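Local coordinates for aldehyde dehydrogenase family protein (Pseudomonas syringae pv. tomato, PDB 6X9L) that uses NAD+ to oxidise long-chain aliphatic aldehydes such as octanal, as a member of the aldehyde dehydrogenase family, at residues Glu352-Val357 / Met385-Glu390; Ser379-Ser384 / Val396-Ala401; Arg296-Arg301 / Asp406-Ile411; Ala337-Val342 / Phe371-Thr376. The protein carries 1 engineered substitution. All coordinates share one frame; numbering follows the deposited sequence.

Interaction 1. Residues Glu352-Val357 / Met385-Glu390; sequences EGAKLV and MRIARE
Glu352, just past the end of helix 336-351, reaches across to Met385, Arg386 and Ile387 at the start of the short helix 386-389, while the next residues turn out of the first helix in a Schellman motif. Gly353 is its C-prime residue: at positive phi a side chain would press on the preceding carbonyl oxygen, so glycine suits the place. Two hydrogen bonds carry the polar part. Arg386 N gives to Glu352 OE1 at 2.8 Å, and Ile387 N to Glu352 OE2 at 3.0 Å, the latter nearly straight at 172° and on the syn lone pair. A glutamate fits because its two oxygens match two successive N-H groups of a first helical turn, whose dipole would probably welcome the negative charge. The guanidinium of Arg386 turns elsewhere: NE and NH2 grip the two oxygens of Glu390 side-on in a salt bridge. Apolar contacts lie beside the carboxylate. Met385, extended beyond CG, runs its sulfur along the acid's CG, and the small Ala354 is touched by two chains: its CB stands 4.0 Å from Met385 SD and 3.9 Å from Ile387 CD1.

Interaction 2. Residues Ser379-Ser384 / Val396-Ala401; sequences SEVDSS and VLCLIA
Val381 faces Cys398 and Ile400 just where two neighbouring parallel strands of the mixed sheet, 376-379 and 396-402, part company in what is, by family, the catalytic domain. Its side chain sets out toward strand 396-402, and with CG1 trans to the backbone nitrogen (chi1 161°) that methyl comes up against both partners, 4.0 Å from Cys398 CB. The two methyls of Val381 stand about equally far from the cysteine sulfur, each 4.1 Å from Cys398 SG. A compact, beta-branched residue suits this buried spot, where Ile387 and Ala388 of the short helix 386-389 cover it as well. The backbone holds the valine in place: Val381 N donates to Leu399 O at 3.2 Å. Ser379 lies alongside Leu399, its OG 3.6 Å from Leu399 CB; that hydroxyl has its polar partner in Glu308, so a small polar residue can sit in buried surroundings while its CB packs on Leu399 CD2. Beyond the valine the chain bends in an Asx turn, Asp382 OD2 accepting from Ser384 N, and this brings Ser383 round to the far end of Ile400, with OG near CD1. The branched chains of Val381 and Ile400 meet at a slant, and their closest side-chain approach is CG1 of Val381 to CG1 of Ile400, at 3.8 Å.

Interaction 3. Residues Arg296-Arg301 / Asp406-Ile411; sequences RMIVPR and DEAVAI
Ile298 lays both of its branches on helix 405-413: CG2 rests on Ala408 CB at 4.0 Å, and CD1 reaches Ile411 CG2, also at 4.0 Å. The two isoleucines lie alongside each other, pointing opposite ways, while alanine presents a bare methyl and lets the helix come near. Strand 296-300 and the helical segment run almost antiparallel, their axes 168° apart in direction and 9.1 Å apart at closest approach. That follows from a beta-alpha-beta crossover, in which helix 405-413 links the parallel strands 396-402 and 422-424 and passes over the strands between them. Tyr402 adds to the greasy layer, touching both Ile298 and Ala408.

Charged residues flank this core. Arg296, bent at chi2 and chi3, brings its guanidinium to the last turn of the helix, with Ile411 O at the edge and in its plane; NH1 is bonded to Lys261 O, and NH2 weakly to Ala412 O. Its length and several N-H groups let this one arginine serve both Lys261 and the helix end. At the other end Arg301 NH1 is 4.4 Å from Glu407 OE2, too far for a salt bridge, its firmer partner being Asp403. The chemistry thus implies an apolar core between strand and helix, with a positive charge near the helix's C-terminal end, where it would probably stabilise the helix dipole.

Interaction 4. Residues Ala337-Val342 / Phe371-Thr376; sequences AQFHRV and FYTRPT
Phe339 meets Phe371 and Thr373 because its CG stands trans to the backbone nitrogen (chi1 174°), which swings the ring off helix 336-351 toward the loop, while Phe371, with chi1 at -59°, keeps its CG beside its own nitrogen. The two aromatic rings come together aslant, centroids 5.6 Å apart and planes at 37°. Closer contact is made at their roots, where Phe339 CB and Phe371 CB are 3.8 Å apart and Phe371 CD1 approaches Phe339 CG.

Thr373 approaches the same ring differently. Its OG1 lies at the edge of the Phe339 ring, near its plane and 3.2 Å from CD1, a position consistent with a weak polar contact to the ring's C-H rim. The other branch of Thr373 serves the apolar side: CG2 touches Val342 CG1 at 4.1 Å, one helical turn on from the phenylalanine. A threonine, half polar and half methyl, matches this divided neighbourhood, and the phenylalanines suit these buried surroundings, packing helix against loop.

The contact fastens the face of helix 336-351 that carries Phe339 and Val342 to the chain that leads into strand 376-379. Phe371 is also joined through its backbone to Pro39 and Ile333, and Thr376 pairs by backbone with Leu397 of strand 396-402, so helix, loop and sheet meet here.

How the interactions relate
Interactions 1 and 2 lie with their centres 6 Å apart and share a sheet edge, where Lys355 O probably accepts a hydrogen bond from Ser379 N at 2.9 Å. Interaction 2 continues into interaction 3 through neighbouring strands, Met297 N probably giving to Cys398 O at 2.8 Å. Interaction 4 joins the same sheet where strand 376-379 begins, through a probable hydrogen bond of 2.8 Å from Leu397 N to Thr376 O; it does not touch interaction 3, nearest atoms being about 10 Å apart. The measured side chains stand back from bound NAD, that of Val342 by about 10 Å, Arg296 by about 13 Å and Arg386 by about 14 Å, and the NAD-binding Glu391 directly follows Glu390.

Interaction 1. Residues Glu352-Val357 / Met385-Glu390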
loop_
_atom_site.group_PDB
_atom_site.type_symbol
_atom_site.label_atom_id
_atom_site.label_comp_id
_atom_site.label_asym_id
_atom_site.label_seq_id
_atom_site.Cartn_x
_atom_site.Cartn_y
_atom_site.Cartn_z
ATOM N N GLU A 352 -29.750 -9.877 -22.480
ATOM C CA GLU A 352 -29.379 -11.094 -21.781
ATOM C C GLU A 352 -30.545 -11.666 -20.993
ATOM O O GLU A 352 -30.366 -12.621 -20.235
ATOM C CB GLU A 352 -28.150 -10.854 -20.885
ATOM C CG GLU A 352 -28.284 -9.871 -19.735
ATOM C CD GLU A 352 -26.922 -9.529 -19.094
ATOM O OE1 GLU A 352 -25.927 -10.262 -19.316
ATOM O OE2 GLU A 352 -26.839 -8.514 -18.367
ATOM N N GLY A 353 -31.739 -11.120 -21.174
ATOM C CA GLY A 353 -32.932 -11.758 -20.682
ATOM C C GLY A 353 -33.381 -11.360 -19.302
ATOM O O GLY A 353 -34.285 -12.006 -18.758
ATOM N N ALA A 354 -32.792 -10.326 -18.710
ATOM C CA ALA A 354 -33.286 -9.861 -17.427
ATOM C C ALA A 354 -34.722 -9.373 -17.578
ATOM O O ALA A 354 -35.191 -9.077 -18.679
ATOM C CB ALA A 354 -32.396 -8.750 -16.886
ATOM N N LYS A 355 -35.430 -9.306 -16.461
ATOM C CA LYS A 355 -36.769 -8.737 -16.449
ATOM C C LYS A 355 -36.665 -7.232 -16.246
ATOM O O LYS A 355 -36.019 -6.774 -15.302
ATOM C CB LYS A 355 -37.624 -9.362 -15.346
ATOM C CG LYS A 355 -39.034 -8.806 -15.271
ATOM C CD LYS A 355 -39.686 -9.179 -13.957
ATOM C CE LYS A 355 -41.158 -9.509 -14.117
ATOM N NZ LYS A 355 -41.811 -9.673 -12.784
ATOM N N LEU A 356 -37.294 -6.471 -17.139
ATOM C CA LEU A 356 -37.326 -5.013 -17.055
ATOM C C LEU A 356 -38.533 -4.617 -16.218
ATOM O O LEU A 356 -39.646 -4.463 -16.721
ATOM C CB LEU A 356 -37.381 -4.396 -18.447
ATOM C CG LEU A 356 -37.302 -2.871 -18.535
ATOM C CD1 LEU A 356 -35.938 -2.398 -18.068
ATOM C CD2 LEU A 356 -37.595 -2.382 -19.939
ATOM N N VAL A 357 -38.305 -4.459 -14.916
ATOM C CA VAL A 357 -39.384 -4.092 -14.006
ATOM C C VAL A 357 -39.904 -2.699 -14.326
ATOM O O VAL A 357 -41.105 -2.428 -14.217
ATOM C CB VAL A 357 -38.897 -4.178 -12.548
ATOM C CG1 VAL A 357 -39.961 -3.648 -11.586
ATOM C CG2 VAL A 357 -38.466 -5.602 -12.199
ATOM N N MET A 385 -24.995 -12.477 -15.019
ATOM C CA MET A 385 -25.299 -11.508 -16.060
ATOM C C MET A 385 -24.300 -10.350 -16.044
ATOM O O MET A 385 -23.704 -10.018 -15.009
ATOM C CB MET A 385 -26.723 -10.984 -15.899
ATOM C CG MET A 385 -27.767 -12.049 -16.046
ATOM S SD MET A 385 -29.430 -11.368 -16.094
ATOM C CE MET A 385 -30.378 -12.832 -16.526
ATOM N N ARG A 386 -24.113 -9.741 -17.225
ATOM C CA ARG A 386 -23.256 -8.564 -17.334
ATOM C C ARG A 386 -23.708 -7.462 -16.384
ATOM O O ARG A 386 -22.891 -6.869 -15.667
ATOM C CB ARG A 386 -23.243 -8.051 -18.774
ATOM C CG ARG A 386 -22.257 -8.752 -19.689
ATOM C CD ARG A 386 -21.981 -7.927 -20.926
ATOM N NE ARG A 386 -21.360 -6.648 -20.595
ATOM C CZ ARG A 386 -21.437 -5.564 -21.365
ATOM N NH1 ARG A 386 -22.115 -5.611 -22.498
ATOM N NH2 ARG A 386 -20.849 -4.428 -20.994
ATOM N N ILE A 387 -25.007 -7.160 -16.372
ATOM C CA ILE A 387 -25.489 -6.096 -15.505
ATOM C C ILE A 387 -25.299 -6.415 -14.019
ATOM O O ILE A 387 -25.365 -5.504 -13.188
ATOM C CB ILE A 387 -26.965 -5.794 -15.813
ATOM C CG1 ILE A 387 -27.811 -7.059 -15.696
ATOM C CG2 ILE A 387 -27.112 -5.191 -17.202
ATOM C CD1 ILE A 387 -29.296 -6.774 -15.686
ATOM N N ALA A 388 -25.063 -7.682 -13.655
ATOM C CA ALA A 388 -24.806 -8.025 -12.262
ATOM C C ALA A 388 -23.329 -7.963 -11.902
ATOM O O ALA A 388 -22.993 -7.662 -10.748
ATOM C CB ALA A 388 -25.343 -9.427 -11.941
ATOM N N ARG A 389 -22.442 -8.231 -12.859
ATOM C CA ARG A 389 -21.012 -8.266 -12.580
ATOM C C ARG A 389 -20.327 -6.922 -12.754
ATOM O O ARG A 389 -19.321 -6.668 -12.086
ATOM C CB ARG A 389 -20.313 -9.278 -13.493
ATOM C CG ARG A 389 -20.517 -10.726 -13.103
ATOM C CD ARG A 389 -20.107 -11.665 -14.215
ATOM N NE ARG A 389 -19.909 -13.011 -13.691
ATOM C CZ ARG A 389 -19.460 -14.032 -14.412
ATOM N NH1 ARG A 389 -19.159 -13.847 -15.691
ATOM N NH2 ARG A 389 -19.309 -15.233 -13.858
ATOM N N GLU A 390 -20.836 -6.068 -13.634
ATOM C CA GLU A 390 -20.140 -4.861 -14.054
ATOM C C GLU A 390 -20.772 -3.611 -13.449
ATOM O O GLU A 390 -21.998 -3.463 -13.423
ATOM C CB GLU A 390 -20.140 -4.739 -15.577
ATOM C CG GLU A 390 -19.392 -5.837 -16.304
ATOM C CD GLU A 390 -19.624 -5.766 -17.801
ATOM O OE1 GLU A 390 -19.728 -4.639 -18.322
ATOM O OE2 GLU A 390 -19.731 -6.826 -18.454
#

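Interaction 2. Residues Ser379-Ser384 / Val396-Ala401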
loop_
_atom_site.group_PDB
_atom_site.type_symbol
_atom_site.label_atom_id
_atom_site.label_comp_id
_atom_site.label_asym_id
_atom_site.label_seq_id
_atom_site.Cartn_x
_atom_site.Cartn_y
_atom_site.Cartn_z
ATOM N N SER A 379 -35.078 -7.291 -12.646
ATOM C CA SER A 379 -35.331 -8.343 -11.672
ATOM C C SER A 379 -35.094 -9.697 -12.326
ATOM O O SER A 379 -34.760 -9.787 -13.511
ATOM C CB SER A 379 -36.753 -8.253 -11.106
ATOM O OG SER A 379 -36.899 -9.159 -10.039
ATOM N N GLU A 380 -35.215 -10.746 -11.514
ATOM C CA GLU A 380 -34.950 -12.141 -11.950
ATOM C C GLU A 380 -33.559 -12.147 -12.562
ATOM O O GLU A 380 -33.365 -12.756 -13.599
ATOM C CB GLU A 380 -36.014 -12.672 -12.907
ATOM C CG GLU A 380 -37.251 -13.178 -12.204
ATOM C CD GLU A 380 -38.464 -13.359 -13.089
ATOM O OE1 GLU A 380 -38.307 -13.316 -14.321
ATOM O OE2 GLU A 380 -39.560 -13.522 -12.540
ATOM N N VAL A 381 -32.654 -11.448 -11.903
ATOM C CA VAL A 381 -31.264 -11.251 -12.377
ATOM C C VAL A 381 -30.375 -12.386 -11.890
ATOM O O VAL A 381 -30.392 -12.723 -10.722
ATOM C CB VAL A 381 -30.742 -9.880 -11.923
ATOM C CG1 VAL A 381 -29.230 -9.794 -11.955
ATOM C CG2 VAL A 381 -31.344 -8.773 -12.747
ATOM N N ASP A 382 -29.623 -12.939 -12.817
ATOM C CA ASP A 382 -28.657 -14.000 -12.488
ATOM C C ASP A 382 -27.319 -13.340 -12.202
ATOM O O ASP A 382 -26.925 -12.480 -12.975
ATOM C CB ASP A 382 -28.457 -14.911 -13.683
ATOM C CG ASP A 382 -27.847 -16.204 -13.230
ATOM O OD1 ASP A 382 -28.579 -17.004 -12.669
ATOM O OD2 ASP A 382 -26.644 -16.360 -13.387
ATOM N N SER A 383 -26.549 -13.893 -11.276
ATOM C CA SER A 383 -25.220 -13.356 -10.883
ATOM C C SER A 383 -24.230 -13.341 -12.051
ATOM O O SER A 383 -23.330 -12.542 -12.013
ATOM C CB SER A 383 -24.674 -14.023 -9.665
ATOM O OG SER A 383 -25.095 -13.354 -8.493
ATOM N N SER A 384 -24.361 -14.252 -12.998
ATOM C CA SER A 384 -23.538 -14.314 -14.214
ATOM C C SER A 384 -23.910 -13.217 -15.210
ATOM O O SER A 384 -23.212 -13.110 -16.198
ATOM C CB SER A 384 -23.720 -15.631 -14.850
ATOM O OG SER A 384 -25.056 -15.775 -15.265
ATOM N N VAL A 396 -29.402 2.117 -12.302
ATOM C CA VAL A 396 -29.762 0.785 -12.756
ATOM C C VAL A 396 -29.618 -0.136 -11.559
ATOM O O VAL A 396 -28.502 -0.359 -11.073
ATOM C CB VAL A 396 -28.884 0.307 -13.921
ATOM C CG1 VAL A 396 -29.259 -1.116 -14.320
ATOM C CG2 VAL A 396 -28.997 1.269 -15.105
ATOM N N LEU A 397 -30.733 -0.672 -11.083
ATOM C CA LEU A 397 -30.740 -1.512 -9.899
ATOM C C LEU A 397 -31.097 -2.934 -10.308
ATOM O O LEU A 397 -32.051 -3.140 -11.065
ATOM C CB LEU A 397 -31.733 -0.977 -8.864
ATOM C CG LEU A 397 -32.077 -1.887 -7.674
ATOM C CD1 LEU A 397 -30.832 -2.202 -6.863
ATOM C CD2 LEU A 397 -33.142 -1.269 -6.797
ATOM N N CYS A 398 -30.319 -3.903 -9.816
ATOM C CA CYS A 398 -30.569 -5.320 -10.044
ATOM C C CYS A 398 -31.213 -5.945 -8.818
ATOM O O CYS A 398 -30.799 -5.686 -7.686
ATOM C CB CYS A 398 -29.277 -6.072 -10.373
ATOM S SG CYS A 398 -28.642 -5.737 -12.020
ATOM N N LEU A 399 -32.229 -6.765 -9.060
ATOM C CA LEU A 399 -32.899 -7.556 -8.037
ATOM C C LEU A 399 -32.474 -9.010 -8.198
ATOM O O LEU A 399 -32.607 -9.573 -9.289
ATOM C CB LEU A 399 -34.414 -7.431 -8.177
ATOM C CG LEU A 399 -35.172 -6.381 -7.368
ATOM C CD1 LEU A 399 -34.276 -5.262 -6.888
ATOM C CD2 LEU A 399 -36.314 -5.832 -8.210
ATOM N N ILE A 400 -31.965 -9.610 -7.123
ATOM C CA ILE A 400 -31.473 -10.990 -7.135
ATOM C C ILE A 400 -32.120 -11.770 -5.997
ATOM O O ILE A 400 -32.192 -11.284 -4.860
ATOM C CB ILE A 400 -29.939 -11.050 -7.004
ATOM C CG1 ILE A 400 -29.268 -10.285 -8.142
ATOM C CG2 ILE A 400 -29.458 -12.504 -6.916
ATOM C CD1 ILE A 400 -27.820 -9.960 -7.860
ATOM N N ALA A 401 -32.571 -12.988 -6.298
ATOM C CA ALA A 401 -33.275 -13.817 -5.331
ATOM C C ALA A 401 -32.324 -14.804 -4.674
ATOM O O ALA A 401 -31.320 -15.214 -5.265
ATOM C CB ALA A 401 -34.416 -14.588 -5.996
#

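Interaction 3. Residues Arg296-Arg301 / Asp406-Ile411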
loop_
_atom_site.group_PDB
_atom_site.type_symbol
_atom_site.label_atom_id
_atom_site.label_comp_id
_atom_site.label_asym_id
_atom_site.label_seq_id
_atom_site.Cartn_x
_atom_site.Cartn_y
_atom_site.Cartn_z
ATOM N N ARG A 296 -27.009 -3.955 -6.280
ATOM C CA ARG A 296 -27.494 -5.335 -6.293
ATOM C C ARG A 296 -28.287 -5.549 -5.010
ATOM O O ARG A 296 -27.700 -5.643 -3.926
ATOM C CB ARG A 296 -26.343 -6.343 -6.386
ATOM C CG ARG A 296 -25.624 -6.387 -7.719
ATOM C CD ARG A 296 -24.148 -6.641 -7.532
ATOM N NE ARG A 296 -23.877 -8.005 -7.110
ATOM C CZ ARG A 296 -23.209 -8.342 -6.009
ATOM N NH1 ARG A 296 -22.709 -7.420 -5.203
ATOM N NH2 ARG A 296 -23.025 -9.621 -5.725
ATOM N N MET A 297 -29.616 -5.605 -5.129
ATOM C CA MET A 297 -30.502 -5.805 -3.986
ATOM C C MET A 297 -30.853 -7.286 -3.895
ATOM O O MET A 297 -31.456 -7.844 -4.825
ATOM C CB MET A 297 -31.762 -4.946 -4.108
ATOM C CG MET A 297 -32.612 -4.948 -2.863
ATOM S SD MET A 297 -34.140 -4.004 -3.021
ATOM C CE MET A 297 -33.568 -2.368 -2.531
ATOM N N ILE A 298 -30.483 -7.913 -2.781
ATOM C CA ILE A 298 -30.529 -9.366 -2.635
ATOM C C ILE A 298 -31.612 -9.708 -1.616
ATOM O O ILE A 298 -31.545 -9.286 -0.450
ATOM C CB ILE A 298 -29.156 -9.920 -2.235
ATOM C CG1 ILE A 298 -28.144 -9.516 -3.313
ATOM C CG2 ILE A 298 -29.195 -11.428 -2.087
ATOM C CD1 ILE A 298 -26.716 -9.471 -2.831
ATOM N N VAL A 299 -32.615 -10.465 -2.063
ATOM C CA VAL A 299 -33.873 -10.603 -1.327
ATOM C C VAL A 299 -34.372 -12.032 -1.446
ATOM O O VAL A 299 -34.047 -12.752 -2.401
ATOM C CB VAL A 299 -34.947 -9.625 -1.859
ATOM C CG1 VAL A 299 -34.521 -8.180 -1.636
ATOM C CG2 VAL A 299 -35.195 -9.854 -3.339
ATOM N N PRO A 300 -35.164 -12.478 -0.458
ATOM C CA PRO A 300 -35.710 -13.849 -0.481
ATOM C C PRO A 300 -36.603 -14.097 -1.689
ATOM O O PRO A 300 -37.433 -13.264 -2.049
ATOM C CB PRO A 300 -36.514 -13.933 0.824
ATOM C CG PRO A 300 -35.924 -12.893 1.708
ATOM C CD PRO A 300 -35.472 -11.780 0.803
ATOM N N ARG A 301 -36.448 -15.273 -2.301
ATOM C CA ARG A 301 -37.163 -15.543 -3.546
ATOM C C ARG A 301 -38.661 -15.372 -3.358
ATOM O O ARG A 301 -39.337 -14.718 -4.162
ATOM C CB ARG A 301 -36.849 -16.951 -4.053
ATOM C CG ARG A 301 -37.445 -17.283 -5.421
ATOM C CD ARG A 301 -36.766 -18.510 -6.045
ATOM N NE ARG A 301 -35.663 -18.141 -6.945
ATOM C CZ ARG A 301 -34.366 -18.271 -6.662
ATOM N NH1 ARG A 301 -33.989 -18.770 -5.495
ATOM N NH2 ARG A 301 -33.439 -17.903 -7.545
ATOM N N ASP A 406 -27.292 -18.213 3.930
ATOM C CA ASP A 406 -25.953 -18.581 3.481
ATOM C C ASP A 406 -25.776 -18.256 2.001
ATOM O O ASP A 406 -24.715 -17.772 1.581
ATOM C CB ASP A 406 -25.690 -20.069 3.737
ATOM C CG ASP A 406 -25.403 -20.379 5.201
ATOM O OD1 ASP A 406 -24.970 -19.447 5.918
ATOM O OD2 ASP A 406 -25.597 -21.554 5.626
ATOM N N GLU A 407 -26.814 -18.515 1.201
ATOM C CA GLU A 407 -26.771 -18.244 -0.230
ATOM C C GLU A 407 -26.694 -16.751 -0.511
ATOM O O GLU A 407 -25.967 -16.312 -1.417
ATOM C CB GLU A 407 -28.002 -18.853 -0.891
ATOM C CG GLU A 407 -28.207 -18.444 -2.316
ATOM C CD GLU A 407 -29.336 -19.218 -2.947
ATOM O OE1 GLU A 407 -29.705 -20.274 -2.379
ATOM O OE2 GLU A 407 -29.848 -18.778 -4.000
ATOM N N ALA A 408 -27.441 -15.956 0.258
ATOM C CA ALA A 408 -27.445 -14.513 0.061
ATOM C C ALA A 408 -26.054 -13.930 0.258
ATOM O O ALA A 408 -25.632 -13.038 -0.487
ATOM C CB ALA A 408 -28.446 -13.864 1.020
ATOM N N VAL A 409 -25.320 -14.438 1.250
ATOM C CA VAL A 409 -23.955 -13.974 1.487
ATOM C C VAL A 409 -23.055 -14.348 0.309
ATOM O O VAL A 409 -22.236 -13.536 -0.159
ATOM C CB VAL A 409 -23.429 -14.530 2.831
ATOM C CG1 VAL A 409 -21.936 -14.270 2.992
ATOM C CG2 VAL A 409 -24.207 -13.927 4.018
ATOM N N ALA A 410 -23.204 -15.574 -0.206
ATOM C CA ALA A 410 -22.381 -16.010 -1.330
ATOM C C ALA A 410 -22.603 -15.126 -2.557
ATOM O O ALA A 410 -21.650 -14.772 -3.263
ATOM C CB ALA A 410 -22.674 -17.473 -1.655
ATOM N N ILE A 411 -23.854 -14.754 -2.821
ATOM C CA ILE A 411 -24.154 -13.836 -3.911
ATOM C C ILE A 411 -23.543 -12.469 -3.638
ATOM O O ILE A 411 -22.966 -11.838 -4.535
ATOM C CB ILE A 411 -25.678 -13.742 -4.109
ATOM C CG1 ILE A 411 -26.244 -15.091 -4.523
ATOM C CG2 ILE A 411 -26.038 -12.679 -5.133
ATOM C CD1 ILE A 411 -27.717 -15.052 -4.782
#

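Interaction 4. Residues Ala337-Val342 / Phe371-Thr376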
loop_
_atom_site.group_PDB
_atom_site.type_symbol
_atom_site.label_atom_id
_atom_site.label_comp_id
_atom_site.label_asym_id
_atom_site.label_seq_id
_atom_site.Cartn_x
_atom_site.Cartn_y
_atom_site.Cartn_z
ATOM N N ALA A 337 -20.252 10.877 -22.610
ATOM C CA ALA A 337 -19.604 9.572 -22.535
ATOM C C ALA A 337 -20.294 8.654 -21.526
ATOM O O ALA A 337 -20.660 7.520 -21.853
ATOM C CB ALA A 337 -18.127 9.740 -22.185
ATOM N N GLN A 338 -20.509 9.133 -20.300
ATOM C CA GLN A 338 -21.179 8.290 -19.310
ATOM C C GLN A 338 -22.604 7.934 -19.736
ATOM O O GLN A 338 -23.051 6.794 -19.544
ATOM C CB GLN A 338 -21.204 8.968 -17.942
ATOM C CG GLN A 338 -21.671 8.031 -16.851
ATOM C CD GLN A 338 -20.770 6.827 -16.735
ATOM O OE1 GLN A 338 -19.558 6.933 -16.915
ATOM N NE2 GLN A 338 -21.353 5.667 -16.466
ATOM N N PHE A 339 -23.340 8.903 -20.290
ATOM C CA PHE A 339 -24.696 8.650 -20.767
ATOM C C PHE A 339 -24.733 7.443 -21.682
ATOM O O PHE A 339 -25.586 6.561 -21.532
ATOM C CB PHE A 339 -25.241 9.875 -21.502
ATOM C CG PHE A 339 -26.584 9.652 -22.154
ATOM C CD1 PHE A 339 -27.733 9.501 -21.383
ATOM C CD2 PHE A 339 -26.708 9.602 -23.546
ATOM C CE1 PHE A 339 -28.973 9.300 -21.972
ATOM C CE2 PHE A 339 -27.969 9.401 -24.154
ATOM C CZ PHE A 339 -29.101 9.241 -23.347
ATOM N N HIS A 340 -23.815 7.401 -22.657
ATOM C CA HIS A 340 -23.824 6.338 -23.658
ATOM C C HIS A 340 -23.398 5.009 -23.060
ATOM O O HIS A 340 -23.843 3.943 -23.512
ATOM C CB HIS A 340 -22.894 6.681 -24.811
ATOM C CG HIS A 340 -23.351 7.836 -25.630
ATOM N ND1 HIS A 340 -24.559 7.844 -26.291
ATOM C CD2 HIS A 340 -22.753 9.016 -25.917
ATOM C CE1 HIS A 340 -24.692 8.984 -26.944
ATOM N NE2 HIS A 340 -23.607 9.710 -26.738
ATOM N N ARG A 341 -22.503 5.051 -22.082
ATOM C CA ARG A 341 -22.081 3.826 -21.423
ATOM C C ARG A 341 -23.259 3.188 -20.689
ATOM O O ARG A 341 -23.580 2.016 -20.915
ATOM C CB ARG A 341 -20.903 4.131 -20.490
ATOM C CG ARG A 341 -19.613 3.424 -20.889
ATOM C CD ARG A 341 -18.369 4.309 -20.804
ATOM N NE ARG A 341 -18.319 5.119 -19.600
ATOM C CZ ARG A 341 -17.546 6.192 -19.475
ATOM N NH1 ARG A 341 -16.760 6.550 -20.478
ATOM N NH2 ARG A 341 -17.552 6.903 -18.347
ATOM N N VAL A 342 -23.948 3.967 -19.847
ATOM C CA VAL A 342 -25.113 3.462 -19.114
ATOM C C VAL A 342 -26.155 2.898 -20.077
ATOM O O VAL A 342 -26.683 1.792 -19.884
ATOM C CB VAL A 342 -25.707 4.579 -18.240
ATOM C CG1 VAL A 342 -26.970 4.106 -17.584
ATOM C CG2 VAL A 342 -24.693 4.996 -17.201
ATOM N N PHE A 371 -28.548 14.813 -20.879
ATOM C CA PHE A 371 -28.252 13.385 -20.745
ATOM C C PHE A 371 -29.130 12.697 -19.724
ATOM O O PHE A 371 -28.668 11.883 -18.926
ATOM C CB PHE A 371 -26.772 13.208 -20.422
ATOM C CG PHE A 371 -25.889 13.800 -21.477
ATOM C CD1 PHE A 371 -26.055 13.429 -22.817
ATOM C CD2 PHE A 371 -24.974 14.788 -21.164
ATOM C CE1 PHE A 371 -25.291 13.996 -23.809
ATOM C CE2 PHE A 371 -24.210 15.363 -22.156
ATOM C CZ PHE A 371 -24.374 14.965 -23.484
ATOM N N TYR A 372 -30.419 12.999 -19.778
ATOM C CA TYR A 372 -31.364 12.496 -18.797
ATOM C C TYR A 372 -31.626 11.014 -19.038
ATOM O O TYR A 372 -32.032 10.624 -20.137
ATOM C CB TYR A 372 -32.649 13.310 -18.890
ATOM C CG TYR A 372 -32.487 14.750 -18.450
ATOM C CD1 TYR A 372 -32.587 15.105 -17.106
ATOM C CD2 TYR A 372 -32.228 15.756 -19.373
ATOM C CE1 TYR A 372 -32.440 16.415 -16.696
ATOM C CE2 TYR A 372 -32.085 17.060 -18.976
ATOM C CZ TYR A 372 -32.189 17.381 -17.636
ATOM O OH TYR A 372 -32.037 18.678 -17.242
ATOM N N THR A 373 -31.413 10.191 -18.017
ATOM C CA THR A 373 -31.502 8.740 -18.142
ATOM C C THR A 373 -32.616 8.212 -17.242
ATOM O O THR A 373 -32.812 8.698 -16.128
ATOM C CB THR A 373 -30.148 8.090 -17.787
ATOM O OG1 THR A 373 -29.186 8.387 -18.812
ATOM C CG2 THR A 373 -30.270 6.592 -17.664
ATOM N N ARG A 374 -33.355 7.238 -17.712
ATOM C CA ARG A 374 -34.497 6.762 -16.931
ATOM C C ARG A 374 -34.023 5.888 -15.773
ATOM O O ARG A 374 -33.164 5.030 -15.971
ATOM C CB ARG A 374 -35.449 5.977 -17.815
ATOM C CG ARG A 374 -35.891 6.745 -19.047
ATOM C CD ARG A 374 -36.460 5.821 -20.120
ATOM N NE ARG A 374 -37.640 5.085 -19.690
ATOM C CZ ARG A 374 -38.108 4.019 -20.332
ATOM N NH1 ARG A 374 -37.465 3.582 -21.402
ATOM N NH2 ARG A 374 -39.202 3.384 -19.911
ATOM N N PRO A 375 -34.548 6.080 -14.560
ATOM C CA PRO A 375 -34.233 5.163 -13.450
ATOM C C PRO A 375 -34.718 3.758 -13.762
ATOM O O PRO A 375 -35.907 3.538 -13.994
ATOM C CB PRO A 375 -34.996 5.773 -12.269
ATOM C CG PRO A 375 -35.134 7.219 -12.621
ATOM C CD PRO A 375 -35.348 7.230 -14.102
ATOM N N THR A 376 -33.792 2.795 -13.755
ATOM C CA THR A 376 -34.072 1.474 -14.300
ATOM C C THR A 376 -33.873 0.388 -13.251
ATOM O O THR A 376 -32.893 0.408 -12.490
ATOM C CB THR A 376 -33.201 1.190 -15.531
ATOM O OG1 THR A 376 -33.429 2.214 -16.498
ATOM C CG2 THR A 376 -33.591 -0.137 -16.161
#